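Local coordinates for probable oxidoreductase protein (Rhizobium etli, PDB 4FB5) that is probably an oxidoreductase of the GFO/IDH/MocA family that uses a nucleotide cofactor such as NAD, although its substrate is not established, at residues V257-D262 with H378-S383; L42-V47 with E352-I357. All coordinates share one frame; numbering follows the deposited sequence.

Contact 1. Residues V257-D262 with H378-S383; sequences VLMRLD and HAMAQS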
loop_
_atom_site.group_PDB
_atom_site.type_symbol
_atom_site.label_atom_id
_atom_site.label_comp_id
_atom_site.label_asym_id
_atom_site.label_seq_id
_atom_site.Cartn_x
_atom_site.Cartn_y
_atom_site.Cartn_z
ATOM N N VAL A 257 -13.632 17.017 -15.249
ATOM C CA VAL A 257 -13.351 17.762 -16.440
ATOM C C VAL A 257 -12.560 16.858 -17.344
ATOM O O VAL A 257 -11.557 16.291 -16.911
ATOM C CB VAL A 257 -12.491 18.966 -16.092
ATOM C CG1 VAL A 257 -12.243 19.846 -17.315
ATOM C CG2 VAL A 257 -13.123 19.759 -14.953
ATOM N N LEU A 258 -13.021 16.696 -18.579
ATOM C CA LEU A 258 -12.229 16.105 -19.631
ATOM C C LEU A 258 -11.429 17.229 -20.248
ATOM O O LEU A 258 -11.924 18.343 -20.347
ATOM C CB LEU A 258 -13.177 15.565 -20.639
ATOM C CG LEU A 258 -13.510 14.102 -20.490
ATOM C CD1 LEU A 258 -13.435 13.649 -19.091
ATOM C CD2 LEU A 258 -14.848 13.774 -21.112
HETATM N N MSE A 259 -10.194 16.996 -20.648
HETATM C CA MSE A 259 -9.452 18.102 -21.237
HETATM C C MSE A 259 -8.497 17.692 -22.351
HETATM O O MSE A 259 -8.402 16.530 -22.714
HETATM C CB MSE A 259 -8.673 18.890 -20.190
HETATM C CG MSE A 259 -9.230 18.805 -18.800
HETATM SE SE MSE A 259 -8.147 19.761 -17.434
HETATM C CE MSE A 259 -6.774 18.404 -17.089
ATOM N N ARG A 260 -7.814 18.696 -22.891
ATOM C CA ARG A 260 -6.726 18.529 -23.832
ATOM C C ARG A 260 -5.695 19.564 -23.451
ATOM O O ARG A 260 -6.012 20.726 -23.318
ATOM C CB ARG A 260 -7.211 18.778 -25.255
ATOM C CG ARG A 260 -8.162 17.718 -25.763
ATOM C CD ARG A 260 -7.373 16.549 -26.276
ATOM N NE ARG A 260 -8.178 15.377 -26.575
ATOM C CZ ARG A 260 -7.662 14.231 -27.002
ATOM N NH1 ARG A 260 -6.341 14.110 -27.164
ATOM N NH2 ARG A 260 -8.462 13.208 -27.265
ATOM N N LEU A 261 -4.470 19.154 -23.219
ATOM C CA LEU A 261 -3.462 20.139 -22.958
ATOM C C LEU A 261 -2.660 20.408 -24.206
ATOM O O LEU A 261 -2.891 19.828 -25.287
ATOM C CB LEU A 261 -2.499 19.666 -21.889
ATOM C CG LEU A 261 -3.045 18.947 -20.674
ATOM C CD1 LEU A 261 -1.963 18.061 -20.061
ATOM C CD2 LEU A 261 -3.565 19.966 -19.665
ATOM N N ASP A 262 -1.711 21.313 -24.014
ATOM C CA ASP A 262 -0.587 21.538 -24.896
ATOM C C ASP A 262 -0.105 20.225 -25.460
ATOM O O ASP A 262 0.141 19.257 -24.700
ATOM C CB ASP A 262 0.548 22.149 -24.087
ATOM C CG ASP A 262 1.007 23.479 -24.644
ATOM O OD1 ASP A 262 1.481 23.508 -25.828
ATOM O OD2 ASP A 262 0.891 24.490 -23.883
ATOM N N HIS A 378 -12.373 29.493 -15.549
ATOM C CA HIS A 378 -13.632 30.177 -15.951
ATOM C C HIS A 378 -14.279 29.404 -17.094
ATOM O O HIS A 378 -15.513 29.198 -17.137
ATOM C CB HIS A 378 -13.396 31.656 -16.258
ATOM C CG HIS A 378 -12.979 32.478 -15.062
ATOM N ND1 HIS A 378 -13.830 32.755 -14.010
ATOM C CD2 HIS A 378 -11.807 33.107 -14.768
ATOM C CE1 HIS A 378 -13.192 33.486 -13.104
ATOM N NE2 HIS A 378 -11.957 33.714 -13.537
ATOM N N ALA A 379 -13.418 28.908 -17.977
ATOM C CA ALA A 379 -13.835 28.040 -19.096
ATOM C C ALA A 379 -14.524 26.778 -18.646
ATOM O O ALA A 379 -15.547 26.377 -19.205
ATOM C CB ALA A 379 -12.647 27.685 -19.913
HETATM N N MSE A 380 -13.985 26.165 -17.599
HETATM C CA MSE A 380 -14.615 24.974 -17.044
HETATM C C MSE A 380 -16.016 25.246 -16.518
HETATM O O MSE A 380 -16.924 24.484 -16.789
HETATM C CB MSE A 380 -13.720 24.330 -16.002
HETATM C CG MSE A 380 -12.427 23.797 -16.597
HETATM SE SE MSE A 380 -10.979 23.438 -15.276
HETATM C CE MSE A 380 -9.428 23.337 -16.493
ATOM N N ALA A 381 -16.204 26.338 -15.791
ATOM C CA ALA A 381 -17.532 26.658 -15.309
ATOM C C ALA A 381 -18.499 26.917 -16.495
ATOM O O ALA A 381 -19.643 26.360 -16.588
ATOM C CB ALA A 381 -17.472 27.827 -14.416
ATOM N N GLN A 382 -18.025 27.730 -17.427
ATOM C CA GLN A 382 -18.846 28.062 -18.553
ATOM C C GLN A 382 -19.164 26.739 -19.198
ATOM O O GLN A 382 -20.343 26.384 -19.457
ATOM C CB GLN A 382 -18.088 28.975 -19.514
ATOM C CG GLN A 382 -18.918 29.301 -20.721
ATOM C CD GLN A 382 -18.233 30.244 -21.726
ATOM O OE1 GLN A 382 -16.995 30.345 -21.796
ATOM N NE2 GLN A 382 -19.065 30.897 -22.559
ATOM N N SER A 383 -18.104 25.973 -19.402
ATOM C CA SER A 383 -18.248 24.695 -19.992
ATOM C C SER A 383 -19.419 23.907 -19.440
ATOM O O SER A 383 -19.976 23.080 -20.165
ATOM C CB SER A 383 -16.949 23.944 -19.828
ATOM O OG SER A 383 -17.115 22.609 -20.224
#
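V257 and M380 mark the closest approach of the two backbones, 7.3 Å between their CA atoms, where strand 254-261 meets helix 367-385. From this point the strand leads away from the helix, and the contact is confined to V257 and M259 on one side and M380 on the other. The CB of V257 points toward the helix, and that of M380 points back toward the strand. M380, modelled like M259 as selenomethionine, carries the whole helical side of the contact along its length. At its near end, CG lies 4.0 Å from CG1 of V257, with the two side chains crossing at about a right angle. V257 holds this methyl anti to its own backbone N (chi1 -176°). Beyond CG the chain of M380 is extended, which carries its terminal CE on to the selenium of M259, with M380 CE and M259 SE 3.9 Å apart. The bend at chi3 (-82°) turns the M259 methyl off the line of approach, leaving the selenium as the atom that meets M380 CE. All three residues are buried and the contact between the segments is wholly apolar; helix 206-221 joins it through L207 and L215 against M380 and L218 against M259. Polar ties lie beside this apolar patch, where T230 of the adjacent strand hydrogen-bonds through its N to S383 OG and through its OG1 to M380 O. The alternate residues of the strand serve a different surface: L258 packs on L258 of the second subunit, and R260 forms a salt bridge with D231 of that subunit. A large, mostly antiparallel sheet with helices on one face and a subunit interface on the other is characteristic of the C-terminal domain of GFO/IDH/MocA oxidoreductases.

Contact 2. Residues L42-V47 with E352-I357; sequences LAWNAV and ELIRAI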
loop_
_atom_site.group_PDB
_atom_site.type_symbol
_atom_site.label_atom_id
_atom_site.label_comp_id
_atom_site.label_asym_id
_atom_site.label_seq_id
_atom_site.Cartn_x
_atom_site.Cartn_y
_atom_site.Cartn_z
ATOM N N LEU A 42 6.795 31.183 8.624
ATOM C CA LEU A 42 7.726 30.151 8.931
ATOM C C LEU A 42 8.696 29.997 7.781
ATOM O O LEU A 42 9.883 29.685 7.972
ATOM C CB LEU A 42 6.978 28.853 9.132
ATOM C CG LEU A 42 6.320 28.616 10.488
ATOM C CD1 LEU A 42 5.562 27.292 10.428
ATOM C CD2 LEU A 42 7.332 28.616 11.592
ATOM N N ALA A 43 8.183 30.204 6.584
ATOM C CA ALA A 43 9.016 30.100 5.418
ATOM C C ALA A 43 10.090 31.201 5.431
ATOM O O ALA A 43 11.310 30.899 5.359
ATOM C CB ALA A 43 8.164 30.134 4.121
ATOM N N TRP A 44 9.649 32.456 5.552
ATOM C CA TRP A 44 10.587 33.603 5.554
ATOM C C TRP A 44 11.627 33.432 6.674
ATOM O O TRP A 44 12.830 33.691 6.483
ATOM C CB TRP A 44 9.861 34.958 5.681
ATOM C CG TRP A 44 9.121 35.445 4.462
ATOM C CD1 TRP A 44 7.759 35.664 4.337
ATOM C CD2 TRP A 44 9.693 35.777 3.193
ATOM N NE1 TRP A 44 7.462 36.119 3.060
ATOM C CE2 TRP A 44 8.638 36.208 2.349
ATOM C CE3 TRP A 44 10.998 35.758 2.684
ATOM C CZ2 TRP A 44 8.861 36.613 1.035
ATOM C CZ3 TRP A 44 11.216 36.174 1.378
ATOM C CH2 TRP A 44 10.159 36.595 0.568
ATOM N N ASN A 45 11.177 32.927 7.816
ATOM C CA ASN A 45 12.076 32.722 8.940
ATOM C C ASN A 45 13.065 31.584 8.732
ATOM O O ASN A 45 13.946 31.404 9.564
ATOM C CB ASN A 45 11.261 32.528 10.221
ATOM C CG ASN A 45 12.109 32.384 11.460
ATOM O OD1 ASN A 45 12.892 33.284 11.813
ATOM N ND2 ASN A 45 11.938 31.255 12.171
ATOM N N ALA A 46 12.972 30.827 7.635
ATOM C CA ALA A 46 13.796 29.618 7.547
ATOM C C ALA A 46 14.579 29.427 6.278
ATOM O O ALA A 46 15.546 28.678 6.276
ATOM C CB ALA A 46 12.956 28.390 7.803
ATOM N N VAL A 47 14.151 30.053 5.193
ATOM C CA VAL A 47 14.842 29.903 3.922
ATOM C C VAL A 47 16.332 29.881 4.086
ATOM O O VAL A 47 17.002 28.988 3.534
ATOM C CB VAL A 47 14.626 31.056 2.945
ATOM C CG1 VAL A 47 14.003 30.554 1.679
ATOM C CG2 VAL A 47 13.881 32.233 3.583
ATOM N N GLU A 352 12.329 29.990 -4.166
ATOM C CA GLU A 352 12.253 30.272 -5.591
ATOM C C GLU A 352 11.796 31.700 -5.877
ATOM O O GLU A 352 12.035 32.236 -6.967
ATOM C CB GLU A 352 11.383 29.260 -6.321
ATOM C CG GLU A 352 11.957 27.868 -6.295
ATOM C CD GLU A 352 13.222 27.691 -7.127
ATOM O OE1 GLU A 352 14.250 27.268 -6.554
ATOM O OE2 GLU A 352 13.179 27.929 -8.347
ATOM N N LEU A 353 11.136 32.312 -4.901
ATOM C CA LEU A 353 10.640 33.660 -5.068
ATOM C C LEU A 353 11.824 34.613 -5.020
ATOM O O LEU A 353 11.867 35.611 -5.761
ATOM C CB LEU A 353 9.655 34.022 -3.961
ATOM C CG LEU A 353 9.286 35.507 -3.931
ATOM C CD1 LEU A 353 8.921 35.938 -5.306
ATOM C CD2 LEU A 353 8.146 35.846 -2.981
ATOM N N ILE A 354 12.773 34.299 -4.145
ATOM C CA ILE A 354 13.956 35.085 -4.028
ATOM C C ILE A 354 14.811 34.952 -5.283
ATOM O O ILE A 354 15.403 35.940 -5.736
ATOM C CB ILE A 354 14.719 34.710 -2.781
ATOM C CG1 ILE A 354 13.888 35.162 -1.575
ATOM C CG2 ILE A 354 16.090 35.374 -2.800
ATOM C CD1 ILE A 354 13.989 34.312 -0.401
ATOM N N ARG A 355 14.849 33.755 -5.860
ATOM C CA ARG A 355 15.547 33.595 -7.113
ATOM C C ARG A 355 14.987 34.583 -8.100
ATOM O O ARG A 355 15.734 35.353 -8.685
ATOM C CB ARG A 355 15.472 32.181 -7.667
ATOM C CG ARG A 355 16.796 31.418 -7.569
ATOM C CD ARG A 355 16.675 29.957 -8.037
ATOM N NE ARG A 355 16.560 29.038 -6.905
ATOM C CZ ARG A 355 17.583 28.647 -6.140
ATOM N NH1 ARG A 355 18.806 29.091 -6.384
ATOM N NH2 ARG A 355 17.388 27.814 -5.123
ATOM N N ALA A 356 13.671 34.562 -8.284
ATOM C CA ALA A 356 13.012 35.473 -9.212
ATOM C C ALA A 356 13.460 36.913 -8.982
ATOM O O ALA A 356 13.983 37.562 -9.888
ATOM C CB ALA A 356 11.501 35.359 -9.085
ATOM N N ILE A 357 13.253 37.405 -7.765
ATOM C CA ILE A 357 13.638 38.766 -7.413
ATOM C C ILE A 357 14.943 39.162 -8.095
ATOM O O ILE A 357 15.163 40.333 -8.405
ATOM C CB ILE A 357 13.795 38.933 -5.890
ATOM C CG1 ILE A 357 12.460 39.329 -5.256
ATOM C CG2 ILE A 357 14.867 39.965 -5.575
ATOM C CD1 ILE A 357 12.095 38.509 -4.038
#
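W44 reaches across to L353 and I354 with the far end of its six-membered ring, and this is the tightly packed part of the contact. Its CZ3 lies 3.8 Å from I354 CD1, while CH2 is 4.1 Å from L353 CD2, so two neighbouring ring atoms each receive a methyl from successive residues of helix 344-358. Both methyls come in obliquely to the indole. The side chains of W44 and I354 run past one another in opposite senses. L353 reaches the ring with CG anti to its backbone N (chi1 170°). The indole is also held from outside the segments: NE1 hydrogen-bonds to S99 OG, and the W122 ring meets it nearly perpendicular. Packing thins away from the tryptophan. V47 CG1 approaches the same I354 methyl, but V47 CG1 and I354 CD1 are 4.3 Å apart. R355, partly exposed, marks the looser side, where the chemistry turns polar, whereas its partner E352 is buried. R355 NE gives a hydrogen bond of 2.9 Å to E352 OE1 (155° at the hydrogen), part of a salt bridge one turn along the helix; the donor comes from above the carboxylate plane. The other carboxylate oxygen, OE2, accepts from S363 N, which gives E352 a second hold. Beyond the contact, N45 O accepts a hydrogen bond from N45 ND2 of the third subunit. Helix 35-44 follows strand 27-31 and a GxGxxG-like turn, consistent with the first beta-alpha unit of a dinucleotide-binding Rossmann fold, and the contact seats a helix from late in the chain against that unit.

Both contacts are buried, apolar and without hydrogen bonds between their segments, yet they lie on opposite sides of the chain's centre, with their own centres 33 Å apart and their nearest atoms about 20 Å apart. Contact 1 joins a helix to the large C-terminal sheet through two selenomethionine chains and a compact valine; contact 2 joins helix to helix round a rigid indole, at the Rossmann domain. The late halves of the two contacts belong to consecutive helices, 344-358 and 367-385, so the end of the chain serves first one domain and then the other. Subunit neighbours also differ: the second subunit lies near contact 1, the third near contact 2.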